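Local structure of pyruvate kinase 1 (Trypanosoma brucei brucei, 4HYW) at residues Ser101-Asp106 and Asn167-Leu172; Met149-Val154 and Leu162-Asn167. The protein catalyses the transfer of phosphate from phosphoenolpyruvate to ADP, giving pyruvate and ATP, the last step of glycolysis. All blocks are in the same frame, centred on the assembly; numbering follows the deposited sequence.

Contact 1 (Ser101-Asp106 and Asn167-Leu172)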
loop_
_atom_site.group_PDB
_atom_site.type_symbol
_atom_site.label_atom_id
_atom_site.label_comp_id
_atom_site.label_asym_id
_atom_site.label_seq_id
_atom_site.Cartn_x
_atom_site.Cartn_y
_atom_site.Cartn_z
ATOM N N SER A 101 -1.263 -56.189 24.031
ATOM C CA SER A 101 -2.356 -55.485 23.335
ATOM C C SER A 101 -3.216 -54.706 24.306
ATOM O O SER A 101 -3.562 -55.199 25.368
ATOM C CB SER A 101 -3.225 -56.468 22.564
ATOM O OG SER A 101 -2.473 -57.146 21.582
ATOM N N PHE A 102 -3.544 -53.477 23.941
ATOM C CA PHE A 102 -4.368 -52.627 24.779
ATOM C C PHE A 102 -5.689 -52.328 24.087
ATOM O O PHE A 102 -5.749 -52.212 22.862
ATOM C CB PHE A 102 -3.641 -51.322 25.075
ATOM C CG PHE A 102 -2.413 -51.489 25.913
ATOM C CD1 PHE A 102 -2.507 -51.594 27.304
ATOM C CD2 PHE A 102 -1.157 -51.521 25.324
ATOM C CE1 PHE A 102 -1.375 -51.732 28.080
ATOM C CE2 PHE A 102 -0.016 -51.656 26.100
ATOM C CZ PHE A 102 -0.125 -51.778 27.480
ATOM N N ALA A 103 -6.747 -52.202 24.877
ATOM C CA ALA A 103 -8.037 -51.752 24.368
ATOM C C ALA A 103 -8.426 -50.468 25.084
ATOM O O ALA A 103 -7.910 -50.186 26.163
ATOM C CB ALA A 103 -9.093 -52.831 24.588
ATOM N N PRO A 104 -9.342 -49.685 24.491
ATOM C CA PRO A 104 -9.817 -48.473 25.163
ATOM C C PRO A 104 -10.327 -48.775 26.574
ATOM O O PRO A 104 -10.901 -49.836 26.806
ATOM C CB PRO A 104 -10.963 -48.015 24.271
ATOM C CG PRO A 104 -10.585 -48.485 22.912
ATOM C CD PRO A 104 -9.794 -49.752 23.088
ATOM N N GLY A 105 -10.076 -47.865 27.509
ATOM C CA GLY A 105 -10.582 -47.996 28.872
ATOM C C GLY A 105 -9.599 -48.699 29.791
ATOM O O GLY A 105 -9.715 -48.627 31.017
ATOM N N ASP A 106 -8.644 -49.406 29.194
ATOM C CA ASP A 106 -7.627 -50.096 29.948
ATOM C C ASP A 106 -6.842 -49.104 30.804
ATOM O O ASP A 106 -6.419 -48.033 30.327
ATOM C CB ASP A 106 -6.676 -50.842 29.006
ATOM C CG ASP A 106 -7.252 -52.165 28.504
ATOM O OD1 ASP A 106 -8.410 -52.488 28.847
ATOM O OD2 ASP A 106 -6.535 -52.881 27.762
ATOM N N ASN A 167 -6.525 -44.767 25.384
ATOM C CA ASN A 167 -7.583 -44.149 24.570
ATOM C C ASN A 167 -8.063 -44.979 23.398
ATOM O O ASN A 167 -9.104 -44.684 22.839
ATOM C CB ASN A 167 -7.152 -42.776 24.054
ATOM C CG ASN A 167 -7.140 -41.725 25.136
ATOM O OD1 ASN A 167 -7.729 -41.902 26.202
ATOM N ND2 ASN A 167 -6.435 -40.632 24.883
ATOM N N ASN A 168 -7.253 -45.935 22.948
ATOM C CA ASN A 168 -7.566 -46.672 21.718
ATOM C C ASN A 168 -6.881 -48.031 21.570
ATOM O O ASN A 168 -6.004 -48.379 22.352
ATOM C CB ASN A 168 -7.348 -45.793 20.468
ATOM C CG ASN A 168 -5.949 -45.200 20.397
ATOM O OD1 ASN A 168 -5.641 -44.213 21.064
ATOM N ND2 ASN A 168 -5.121 -45.763 19.540
ATOM N N HIS A 169 -7.326 -48.811 20.585
ATOM C CA HIS A 169 -6.766 -50.141 20.317
ATOM C C HIS A 169 -5.362 -50.049 19.762
ATOM O O HIS A 169 -5.120 -49.341 18.783
ATOM C CB HIS A 169 -7.656 -50.910 19.336
ATOM C CG HIS A 169 -9.014 -51.286 19.899
ATOM N ND1 HIS A 169 -9.182 -52.283 20.798
ATOM C CD2 HIS A 169 -10.292 -50.782 19.632
ATOM C CE1 HIS A 169 -10.490 -52.398 21.102
ATOM N NE2 HIS A 169 -11.167 -51.478 20.394
ATOM N N HIS A 170 -4.428 -50.775 20.376
ATOM C CA HIS A 170 -3.092 -50.901 19.824
ATOM C C HIS A 170 -2.304 -52.059 20.381
ATOM O O HIS A 170 -2.390 -52.387 21.563
ATOM C CB HIS A 170 -2.320 -49.605 19.998
ATOM C CG HIS A 170 -1.100 -49.504 19.121
ATOM N ND1 HIS A 170 -1.177 -49.429 17.776
ATOM C CD2 HIS A 170 0.258 -49.439 19.440
ATOM C CE1 HIS A 170 0.062 -49.323 17.264
ATOM N NE2 HIS A 170 0.937 -49.326 18.279
ATOM N N ARG A 171 -1.509 -52.672 19.515
ATOM C CA ARG A 171 -0.559 -53.709 19.899
ATOM C C ARG A 171 0.838 -53.086 20.010
ATOM O O ARG A 171 1.283 -52.367 19.121
ATOM C CB ARG A 171 -0.573 -54.819 18.841
ATOM C CG ARG A 171 0.427 -55.942 19.044
ATOM C CD ARG A 171 0.501 -56.798 17.787
ATOM N NE ARG A 171 1.652 -57.690 17.797
ATOM C CZ ARG A 171 2.762 -57.506 17.081
ATOM N NH1 ARG A 171 3.761 -58.370 17.182
ATOM N NH2 ARG A 171 2.886 -56.450 16.286
ATOM N N LEU A 172 1.515 -53.348 21.112
ATOM C CA LEU A 172 2.714 -52.619 21.447
ATOM C C LEU A 172 3.875 -53.603 21.495
ATOM O O LEU A 172 3.784 -54.633 22.160
ATOM C CB LEU A 172 2.535 -51.955 22.809
ATOM C CG LEU A 172 3.140 -50.585 23.102
ATOM C CD1 LEU A 172 2.842 -49.583 22.000
ATOM C CD2 LEU A 172 2.651 -50.075 24.457
#
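F102 and H170 form the hydrogen-bonded pair of a short two-stranded antiparallel sheet in the B domain of pyruvate kinase, the small beta domain inserted in the TIM barrel. F102 N donates to H170 O over 2.9 Å in a nearly straight bond. H170 N returns a bond to F102 O at 3.2 Å. The F102 side chain leaves the sheet on the same face as H170. With CG anti to the carbonyl carbon (chi1 -66°), the buried ring swings to the backbone-N side and brings CE2 to 3.5 Å from L172 CD2. M149 and V166 also touch this ring. Past the paired strands, P104 lies against the imidazole of H169. The two side chains cross at about a right angle. P104 CD sits over the centre of the ring, 3.3 Å from the centroid, in a CH-pi contact only 7° off the normal. A103 CB adds a looser contact, 3.8 Å from H169 CE1. P104 and G105 are the central residues of a type II turn from A103 to D106, closed by the bond from D106 N to A103 O. A second bond braces this turn: A103 N donates to D106 OD2 at 3.0 Å, from above the carboxylate plane.

Contact 2 (Met149-Val154 and Leu162-Asn167)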
loop_
_atom_site.group_PDB
_atom_site.type_symbol
_atom_site.label_atom_id
_atom_site.label_comp_id
_atom_site.label_asym_id
_atom_site.label_seq_id
_atom_site.Cartn_x
_atom_site.Cartn_y
_atom_site.Cartn_z
ATOM N N MET A 149 -0.930 -44.668 19.470
ATOM C CA MET A 149 -1.645 -44.952 20.701
ATOM C C MET A 149 -1.492 -43.772 21.628
ATOM O O MET A 149 -0.408 -43.212 21.752
ATOM C CB MET A 149 -1.075 -46.212 21.375
ATOM C CG MET A 149 -1.666 -46.538 22.753
ATOM S SD MET A 149 -0.943 -48.041 23.510
ATOM C CE MET A 149 -1.598 -47.925 25.163
ATOM N N THR A 150 -2.560 -43.459 22.341
ATOM C CA THR A 150 -2.611 -42.289 23.199
ATOM C C THR A 150 -2.961 -42.713 24.627
ATOM O O THR A 150 -3.792 -43.598 24.827
ATOM C CB THR A 150 -3.678 -41.302 22.685
ATOM O OG1 THR A 150 -3.358 -40.909 21.333
ATOM C CG2 THR A 150 -3.758 -40.064 23.580
ATOM N N LEU A 151 -2.275 -42.133 25.613
ATOM C CA LEU A 151 -2.634 -42.335 27.027
ATOM C C LEU A 151 -3.000 -41.020 27.706
ATOM O O LEU A 151 -2.288 -40.032 27.580
ATOM C CB LEU A 151 -1.489 -42.994 27.786
ATOM C CG LEU A 151 -0.858 -44.256 27.189
ATOM C CD1 LEU A 151 0.422 -44.613 27.943
ATOM C CD2 LEU A 151 -1.832 -45.415 27.220
ATOM N N ARG A 152 -4.117 -41.010 28.422
ATOM C CA ARG A 152 -4.436 -39.903 29.314
ATOM C C ARG A 152 -3.906 -40.253 30.690
ATOM O O ARG A 152 -4.221 -41.311 31.223
ATOM C CB ARG A 152 -5.958 -39.692 29.372
ATOM C CG ARG A 152 -6.421 -38.420 30.089
ATOM C CD ARG A 152 -7.958 -38.338 30.145
ATOM N NE ARG A 152 -8.515 -38.991 31.345
ATOM C CZ ARG A 152 -9.361 -40.024 31.322
ATOM N NH1 ARG A 152 -9.788 -40.556 32.456
ATOM N NH2 ARG A 152 -9.780 -40.526 30.167
ATOM N N VAL A 153 -3.056 -39.391 31.237
ATOM C CA VAL A 153 -2.582 -39.540 32.620
ATOM C C VAL A 153 -3.699 -39.225 33.621
ATOM O O VAL A 153 -4.243 -38.122 33.627
ATOM C CB VAL A 153 -1.354 -38.633 32.895
ATOM C CG1 VAL A 153 -1.001 -38.628 34.371
ATOM C CG2 VAL A 153 -0.169 -39.098 32.073
ATOM N N VAL A 154 -4.051 -40.216 34.439
ATOM C CA VAL A 154 -5.162 -40.096 35.389
ATOM C C VAL A 154 -4.701 -39.560 36.735
ATOM O O VAL A 154 -5.265 -38.601 37.250
ATOM C CB VAL A 154 -5.867 -41.445 35.612
ATOM C CG1 VAL A 154 -7.143 -41.245 36.406
ATOM C CG2 VAL A 154 -6.162 -42.121 34.283
ATOM N N LEU A 162 2.998 -43.073 37.035
ATOM C CA LEU A 162 1.712 -42.515 36.605
ATOM C C LEU A 162 0.679 -43.614 36.266
ATOM O O LEU A 162 0.990 -44.578 35.566
ATOM C CB LEU A 162 1.923 -41.609 35.403
ATOM C CG LEU A 162 2.765 -40.372 35.713
ATOM C CD1 LEU A 162 3.284 -39.713 34.446
ATOM C CD2 LEU A 162 1.979 -39.376 36.541
ATOM N N LYS A 163 -0.532 -43.472 36.800
ATOM C CA LYS A 163 -1.663 -44.309 36.391
ATOM C C LYS A 163 -2.303 -43.735 35.137
ATOM O O LYS A 163 -2.687 -42.561 35.106
ATOM C CB LYS A 163 -2.698 -44.404 37.518
ATOM C CG LYS A 163 -3.609 -45.623 37.436
ATOM C CD LYS A 163 -4.402 -45.838 38.730
ATOM C CE LYS A 163 -5.759 -45.131 38.673
ATOM N NZ LYS A 163 -6.198 -44.593 39.994
ATOM N N CYS A 164 -2.400 -44.550 34.090
ATOM C CA CYS A 164 -2.842 -44.046 32.772
ATOM C C CYS A 164 -4.086 -44.736 32.232
ATOM O O CYS A 164 -4.332 -45.898 32.522
ATOM C CB CYS A 164 -1.718 -44.163 31.746
ATOM S SG CYS A 164 -0.327 -43.071 32.065
ATOM N N HIS A 165 -4.762 -44.050 31.315
ATOM C CA HIS A 165 -5.953 -44.568 30.631
ATOM C C HIS A 165 -5.690 -44.681 29.166
ATOM O O HIS A 165 -5.321 -43.697 28.520
ATOM C CB HIS A 165 -7.130 -43.624 30.852
ATOM C CG HIS A 165 -8.343 -43.946 30.002
ATOM N ND1 HIS A 165 -8.469 -43.529 28.720
ATOM C CD2 HIS A 165 -9.516 -44.635 30.305
ATOM C CE1 HIS A 165 -9.643 -43.955 28.226
ATOM N NE2 HIS A 165 -10.285 -44.628 29.194
ATOM N N VAL A 166 -5.890 -45.872 28.617
ATOM C CA VAL A 166 -5.623 -46.117 27.199
ATOM C C VAL A 166 -6.796 -45.635 26.360
ATOM O O VAL A 166 -7.914 -46.089 26.559
ATOM C CB VAL A 166 -5.447 -47.617 26.912
ATOM C CG1 VAL A 166 -5.434 -47.861 25.407
ATOM C CG2 VAL A 166 -4.189 -48.157 27.578
ATOM N N ASN A 167 -6.525 -44.767 25.384
ATOM C CA ASN A 167 -7.583 -44.149 24.570
ATOM C C ASN A 167 -8.063 -44.979 23.398
ATOM O O ASN A 167 -9.104 -44.684 22.839
ATOM C CB ASN A 167 -7.152 -42.776 24.054
ATOM C CG ASN A 167 -7.140 -41.725 25.136
ATOM O OD1 ASN A 167 -7.729 -41.902 26.202
ATOM N ND2 ASN A 167 -6.435 -40.632 24.883
HETATM O O HOH W 1 -9.846 -40.232 27.455
#
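L162 and V153 meet near the turn end of a beta hairpin in the B domain, formed by strands 149-158 and 161-166. L162 CD2 lies 3.8 Å from V153 CG1, and the two side chains run obliquely to each other. K163 takes part through its backbone: its O accepts a 2.8 Å bond from V154 N. C164 faces V153 in a non-hydrogen-bonded pair. C164 is buried, and its SG packs 4.0 Å from V153 CG2, on the face that also carries L151 and V166. H165 pairs with R152 through two backbone bonds, and H165 N reaches R152 O at 2.8 Å. On the other face of the sheet, the R152 guanidinium stacks on the H165 ring. The centres are 4.6 Å apart and the planes are 29° from parallel. The R152 chain is bent at chi3 (89°), which folds the guanidinium back over the ring. NH2 sits above one face of the imidazole, offset toward its rim. V166 returns to the buried face, where CG2 touches M149 CE at 3.5 Å and also packs on L151 CD2. Just past the strand, N167 N still donates to T150 O. N167 OD1 accepts a bond from H165 ND1 at 3.1 Å, in the ring plane, which helps fix the ring rotation. A water links R152 to N167: it accepts from R152 NH2 at 2.7 Å and donates to N167 OD1.

How the contacts relate
Contact 2 is nested within the loop closed by contact 1, and the two share N167. Their centres are about 10 Å apart. The turn of contact 1 meets the edge of the hairpin at V166: G105 N lies 3.0 Å from V166 O and D106 O lies 2.8 Å from V166 N, both probable hydrogen bonds. G105 CA also lies 3.4 Å from H165 NE2. Both centres lie far from the chain centre, at about 36 and 34 Å. In pyruvate kinases the B domain moves as a lid over the active-site cleft, and these contacts probably help build that lid.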